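Local coordinates for PAN2-PAN3 deadenylation complex catalytic subunit pan2 (Neurospora crassa, PDB 4CZX), which probably shortens mRNA poly(A) tails as the catalytic subunit of the PAN deadenylase, this piece being its N-terminal WD40 domain, at residues G28-I33 and L42-Q47; V290-V295 and A303-K308. All blocks are in the same frame, centred on the assembly; numbering follows the deposited sequence.

Contact 1: residues G28-I33 and L42-Q47; sequences GPASTI and LWIGTQ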
loop_
_atom_site.group_PDB
_atom_site.type_symbol
_atom_site.label_atom_id
_atom_site.label_comp_id
_atom_site.label_asym_id
_atom_site.label_seq_id
_atom_site.Cartn_x
_atom_site.Cartn_y
_atom_site.Cartn_z
ATOM N N GLY A 28 -4.115 -23.581 -5.760
ATOM C CA GLY A 28 -3.952 -24.947 -6.238
ATOM C C GLY A 28 -2.692 -25.196 -7.057
ATOM O O GLY A 28 -1.840 -24.321 -7.184
ATOM N N PRO A 29 -2.565 -26.404 -7.616
ATOM C CA PRO A 29 -1.384 -26.793 -8.400
ATOM C C PRO A 29 -1.332 -26.106 -9.753
ATOM O O PRO A 29 -2.223 -25.324 -10.093
ATOM C CB PRO A 29 -1.568 -28.305 -8.574
ATOM C CG PRO A 29 -3.057 -28.465 -8.613
ATOM C CD PRO A 29 -3.567 -27.482 -7.566
ATOM N N ALA A 30 -0.288 -26.406 -10.522
ATOM C CA ALA A 30 -0.149 -25.854 -11.863
ATOM C C ALA A 30 -1.396 -26.119 -12.717
ATOM O O ALA A 30 -2.077 -27.139 -12.551
ATOM C CB ALA A 30 1.102 -26.424 -12.540
ATOM N N SER A 31 -1.698 -25.178 -13.604
ATOM C CA SER A 31 -2.864 -25.247 -14.476
ATOM C C SER A 31 -2.479 -25.789 -15.844
ATOM O O SER A 31 -3.327 -26.307 -16.589
ATOM C CB SER A 31 -3.496 -23.860 -14.628
ATOM O OG SER A 31 -2.554 -22.955 -15.201
ATOM N N THR A 32 -1.200 -25.647 -16.190
ATOM C CA THR A 32 -0.696 -26.141 -17.472
ATOM C C THR A 32 0.834 -26.052 -17.465
ATOM O O THR A 32 1.415 -25.259 -16.707
ATOM C CB THR A 32 -1.287 -25.333 -18.663
ATOM O OG1 THR A 32 -0.875 -25.909 -19.908
ATOM C CG2 THR A 32 -0.834 -23.863 -18.612
ATOM N N ILE A 33 1.490 -26.892 -18.259
ATOM C CA ILE A 33 2.927 -26.746 -18.503
ATOM C C ILE A 33 3.217 -26.933 -19.987
ATOM O O ILE A 33 2.485 -27.645 -20.684
ATOM C CB ILE A 33 3.776 -27.756 -17.678
ATOM C CG1 ILE A 33 3.652 -29.176 -18.248
ATOM C CG2 ILE A 33 3.381 -27.735 -16.176
ATOM C CD1 ILE A 33 4.414 -30.217 -17.448
ATOM N N LEU A 42 11.143 -24.301 -19.789
ATOM C CA LEU A 42 9.861 -24.930 -19.474
ATOM C C LEU A 42 8.971 -23.902 -18.782
ATOM O O LEU A 42 9.387 -23.261 -17.803
ATOM C CB LEU A 42 10.046 -26.158 -18.584
ATOM C CG LEU A 42 8.760 -26.897 -18.180
ATOM C CD1 LEU A 42 8.122 -27.608 -19.374
ATOM C CD2 LEU A 42 9.042 -27.887 -17.062
ATOM N N TRP A 43 7.754 -23.738 -19.289
ATOM C CA TRP A 43 6.801 -22.786 -18.724
ATOM C C TRP A 43 5.706 -23.473 -17.914
ATOM O O TRP A 43 5.165 -24.506 -18.332
ATOM C CB TRP A 43 6.177 -21.951 -19.839
ATOM C CG TRP A 43 7.174 -21.007 -20.474
ATOM C CD1 TRP A 43 8.056 -21.297 -21.473
ATOM C CD2 TRP A 43 7.404 -19.634 -20.121
ATOM N NE1 TRP A 43 8.812 -20.183 -21.778
ATOM C CE2 TRP A 43 8.429 -19.151 -20.962
ATOM C CE3 TRP A 43 6.834 -18.762 -19.181
ATOM C CZ2 TRP A 43 8.902 -17.833 -20.895
ATOM C CZ3 TRP A 43 7.308 -17.450 -19.113
ATOM C CH2 TRP A 43 8.325 -17.000 -19.967
ATOM N N ILE A 44 5.385 -22.894 -16.756
ATOM C CA ILE A 44 4.376 -23.454 -15.839
ATOM C C ILE A 44 3.370 -22.374 -15.473
ATOM O O ILE A 44 3.761 -21.257 -15.125
ATOM C CB ILE A 44 5.029 -24.013 -14.549
ATOM C CG1 ILE A 44 6.137 -25.011 -14.897
ATOM C CG2 ILE A 44 3.980 -24.598 -13.580
ATOM C CD1 ILE A 44 6.884 -25.536 -13.698
ATOM N N GLY A 45 2.075 -22.683 -15.557
ATOM C CA GLY A 45 1.064 -21.707 -15.189
ATOM C C GLY A 45 0.393 -22.015 -13.855
ATOM O O GLY A 45 0.328 -23.178 -13.460
ATOM N N THR A 46 -0.084 -20.981 -13.155
ATOM C CA THR A 46 -0.838 -21.160 -11.898
ATOM C C THR A 46 -2.334 -20.950 -12.087
ATOM O O THR A 46 -2.783 -20.438 -13.112
ATOM C CB THR A 46 -0.384 -20.170 -10.762
ATOM O OG1 THR A 46 -0.945 -18.871 -10.999
ATOM C CG2 THR A 46 1.144 -20.071 -10.656
ATOM N N GLN A 47 -3.100 -21.294 -11.053
ATOM C CA GLN A 47 -4.550 -21.210 -11.098
ATOM C C GLN A 47 -5.062 -19.767 -11.088
ATOM O O GLN A 47 -6.272 -19.545 -11.174
ATOM C CB GLN A 47 -5.160 -21.989 -9.913
ATOM C CG GLN A 47 -4.828 -23.486 -9.909
ATOM C CD GLN A 47 -5.418 -24.198 -11.104
ATOM O OE1 GLN A 47 -6.438 -23.767 -11.641
ATOM N NE2 GLN A 47 -4.768 -25.288 -11.546
HETATM O O HOH W 1 -2.169 -21.803 -8.186
#

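Contact 2: residues V290-V295 and A303-K308; sequences VLHFDV and ALADNK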
loop_
_atom_site.group_PDB
_atom_site.type_symbol
_atom_site.label_atom_id
_atom_site.label_comp_id
_atom_site.label_asym_id
_atom_site.label_seq_id
_atom_site.Cartn_x
_atom_site.Cartn_y
_atom_site.Cartn_z
ATOM N N VAL A 290 -0.474 -37.124 -11.161
ATOM C CA VAL A 290 -0.001 -36.363 -12.317
ATOM C C VAL A 290 -1.180 -35.639 -12.959
ATOM O O VAL A 290 -2.235 -36.242 -13.182
ATOM C CB VAL A 290 0.701 -37.266 -13.364
ATOM C CG1 VAL A 290 1.152 -36.439 -14.556
ATOM C CG2 VAL A 290 1.884 -37.975 -12.736
ATOM N N LEU A 291 -1.009 -34.342 -13.214
ATOM C CA LEU A 291 -2.059 -33.505 -13.804
ATOM C C LEU A 291 -1.729 -32.985 -15.197
ATOM O O LEU A 291 -2.637 -32.708 -15.987
ATOM C CB LEU A 291 -2.345 -32.296 -12.913
ATOM C CG LEU A 291 -3.012 -32.559 -11.566
ATOM C CD1 LEU A 291 -3.253 -31.232 -10.878
ATOM C CD2 LEU A 291 -4.316 -33.323 -11.738
ATOM N N HIS A 292 -0.438 -32.785 -15.470
ATOM C CA HIS A 292 -0.005 -32.268 -16.771
ATOM C C HIS A 292 1.284 -32.918 -17.221
ATOM O O HIS A 292 2.084 -33.381 -16.407
ATOM C CB HIS A 292 0.182 -30.735 -16.739
ATOM C CG HIS A 292 -0.956 -30.008 -16.105
ATOM N ND1 HIS A 292 -2.165 -29.819 -16.737
ATOM C CD2 HIS A 292 -1.066 -29.419 -14.890
ATOM C CE1 HIS A 292 -2.988 -29.182 -15.920
ATOM N NE2 HIS A 292 -2.342 -28.915 -14.798
ATOM N N PHE A 293 1.476 -32.923 -18.535
ATOM C CA PHE A 293 2.600 -33.591 -19.177
ATOM C C PHE A 293 3.001 -32.856 -20.457
ATOM O O PHE A 293 2.142 -32.364 -21.191
ATOM C CB PHE A 293 2.239 -35.055 -19.492
ATOM C CG PHE A 293 3.286 -35.778 -20.276
ATOM C CD1 PHE A 293 4.509 -36.083 -19.697
ATOM C CD2 PHE A 293 3.054 -36.152 -21.592
ATOM C CE1 PHE A 293 5.481 -36.755 -20.411
ATOM C CE2 PHE A 293 4.029 -36.827 -22.320
ATOM C CZ PHE A 293 5.244 -37.118 -21.729
ATOM N N ASP A 294 4.300 -32.769 -20.726
ATOM C CA ASP A 294 4.753 -32.339 -22.047
ATOM C C ASP A 294 6.096 -32.978 -22.381
ATOM O O ASP A 294 6.800 -33.481 -21.497
ATOM C CB ASP A 294 4.854 -30.794 -22.124
ATOM C CG ASP A 294 4.880 -30.274 -23.555
ATOM O OD1 ASP A 294 4.433 -31.010 -24.473
ATOM O OD2 ASP A 294 5.360 -29.133 -23.766
ATOM N N VAL A 295 6.439 -32.952 -23.667
ATOM C CA VAL A 295 7.734 -33.424 -24.154
ATOM C C VAL A 295 8.422 -32.282 -24.909
ATOM O O VAL A 295 7.756 -31.478 -25.557
ATOM C CB VAL A 295 7.589 -34.660 -25.075
ATOM C CG1 VAL A 295 6.795 -34.309 -26.337
ATOM C CG2 VAL A 295 8.956 -35.223 -25.447
ATOM N N ALA A 303 8.357 -33.698 -19.098
ATOM C CA ALA A 303 7.951 -32.944 -17.908
ATOM C C ALA A 303 6.587 -33.388 -17.419
ATOM O O ALA A 303 5.688 -33.612 -18.221
ATOM C CB ALA A 303 7.942 -31.453 -18.198
ATOM N N LEU A 304 6.441 -33.480 -16.096
ATOM C CA LEU A 304 5.204 -33.920 -15.465
ATOM C C LEU A 304 4.894 -33.033 -14.265
ATOM O O LEU A 304 5.756 -32.839 -13.407
ATOM C CB LEU A 304 5.304 -35.379 -15.010
ATOM C CG LEU A 304 5.547 -36.503 -16.020
ATOM C CD1 LEU A 304 7.025 -36.634 -16.387
ATOM C CD2 LEU A 304 5.026 -37.813 -15.462
ATOM N N ALA A 305 3.682 -32.491 -14.198
ATOM C CA ALA A 305 3.291 -31.710 -13.030
ATOM C C ALA A 305 2.257 -32.486 -12.238
ATOM O O ALA A 305 1.380 -33.118 -12.833
ATOM C CB ALA A 305 2.740 -30.341 -13.436
ATOM N N ASP A 306 2.361 -32.454 -10.905
ATOM C CA ASP A 306 1.436 -33.223 -10.075
ATOM C C ASP A 306 0.556 -32.327 -9.210
ATOM O O ASP A 306 0.757 -31.109 -9.146
ATOM C CB ASP A 306 2.186 -34.257 -9.206
ATOM C CG ASP A 306 3.020 -33.639 -8.075
ATOM O OD1 ASP A 306 2.812 -32.473 -7.675
ATOM O OD2 ASP A 306 3.905 -34.358 -7.562
ATOM N N ASN A 307 -0.418 -32.930 -8.534
ATOM C CA ASN A 307 -1.377 -32.121 -7.797
ATOM C C ASN A 307 -0.829 -31.675 -6.444
ATOM O O ASN A 307 -1.528 -31.020 -5.678
ATOM C CB ASN A 307 -2.701 -32.877 -7.631
ATOM C CG ASN A 307 -2.608 -34.021 -6.659
ATOM O OD1 ASN A 307 -1.532 -34.551 -6.399
ATOM N ND2 ASN A 307 -3.749 -34.409 -6.106
ATOM N N LYS A 308 0.426 -32.022 -6.161
ATOM C CA LYS A 308 1.112 -31.544 -4.958
ATOM C C LYS A 308 2.029 -30.348 -5.269
ATOM O O LYS A 308 2.900 -29.999 -4.466
ATOM C CB LYS A 308 1.929 -32.672 -4.320
ATOM C CG LYS A 308 1.093 -33.850 -3.772
ATOM C CD LYS A 308 -0.064 -33.398 -2.895
ATOM C CE LYS A 308 -0.808 -34.599 -2.288
ATOM N NZ LYS A 308 -1.249 -35.591 -3.323
#

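Contact 1: residues G28-I33 and L42-Q47
Q47 and P29 meet where the antiparallel hairpin of strands 32-35 and 41-45 opens into less regular chain, and the side chain of Q47 reaches across to the backbone there. From CB, CG leaves opposite the carbonyl carbon, beside the backbone N, and the chain then bends at chi2 (-64°), bringing its end towards 28-33. CG lies 3.2 Å from P29 O and also flanks the carbonyl carbon of G28; CD is 3.5 Å from P29 O, with S31 CB also beside it; at the tip, NE2 donates to P29 O at 2.9 Å. The acceptor lies close to the amide plane of Q47, whereas NE2 sits 39° above the carbonyl plane of P29. A water bridges the backbone of the same two segments, donating to G28 O and accepting from Q47 N. With an alanine here in place of Q47, P29 O would probably lose this donor and a gap would be likely to open beside the G28-P29 backbone.

Next along the hairpin, S31 N donates to G45 O at 2.9 Å and G45 N to T32 O nearly straight (172° at the hydrogen). A CB on G45 would come 3.1 Å from S31 OG and 3.3 Å from T32 CG2, both tight; the S31 hydroxyl is hydrogen-bonded to L75 O. On the side of I33 and I44, I44 CG2 touches A30 CB at 3.6 Å. I33 and I44 run side by side, with I33 CG2 4.1 Å from I44 CG1. The hairpin of the predicted first WD repeat is thus continued past its regular pairing by a side-chain amide and a water, which stand in for backbone bonds, while I33, I44 and A30 supply the aliphatic contacts.

Contact 2: residues V290-V295 and A303-K308
The carbonyl oxygen of A305 accepts two amides of the facing strand, from L291 and H292, and this double acceptance defines a classic beta bulge. L291 N comes in the carbonyl plane at 2.7 Å from A305 O; H292 N is farther, 3.2 Å from the same oxygen, and tilted 24° from that plane. The register moves by one residue here: V290 pairs with D306, but F293 pairs with L304. Beyond the bulge the ladder is regular, with A305 N donating to H292 O and D294 and A303 bonding each other in both directions, A303 N to D294 O being almost straight (179° at the hydrogen).

On the face carrying F293 and L304, the phenyl ring stands with CG anti to the backbone N (chi1 174°), and L304 CG reaches its edge, 3.8 Å from F293 CD1. The same CD1 comes within 3.1 Å of A303 O, an oxygen already engaged by D294 N. On the face of H292 and A305, A305 CB sits at the imidazole edge, 4.2 Å from H292 CD2; L291 CB, from the bulge, lies above one face of the ring, offset toward its rim.

Side-chain polar atoms find partners too. H292 NE2 is hydrogen-bonded to A30 O. D306 OD1 accepts K308 N at 2.9 Å, from above the carboxylate plane, making an Asx turn, and also takes N310 N; OD2 takes G288 N. N307 OD1 accepts V289 N. D294 pairs with R250 in a salt bridge and accepts F35 N.

Strand 302-306 is an inner member of its sheet, flanked by 290-295 and 310-315. F293 packs on strands 258-262 and 248-251 to one side, whereas A303 and A305 meet I33 of strand 32-35 to the other.

Contact 1 precedes contact 2 along the chain, and their centres lie about 9 Å apart. They belong to different antiparallel sheets: 32-35 and 41-45 begin one, whereas 290-295 and 302-306 are joined by 310-315 and the N-terminal strand 10-16 in the other. That mixing of chain ends is the usual closure of a WD40 beta-propeller, and the seven sheets of this chain fit seven blades. The two hairpins lie in neighbouring blades, and the closure itself, 10-16 against 310-315, lies within the blade of contact 2. H292 NE2 probably donates to A30 O at 2.9 Å, and P29 CG packs 3.6 Å from L291 CD1, so polar and apolar contacts link first and last blades.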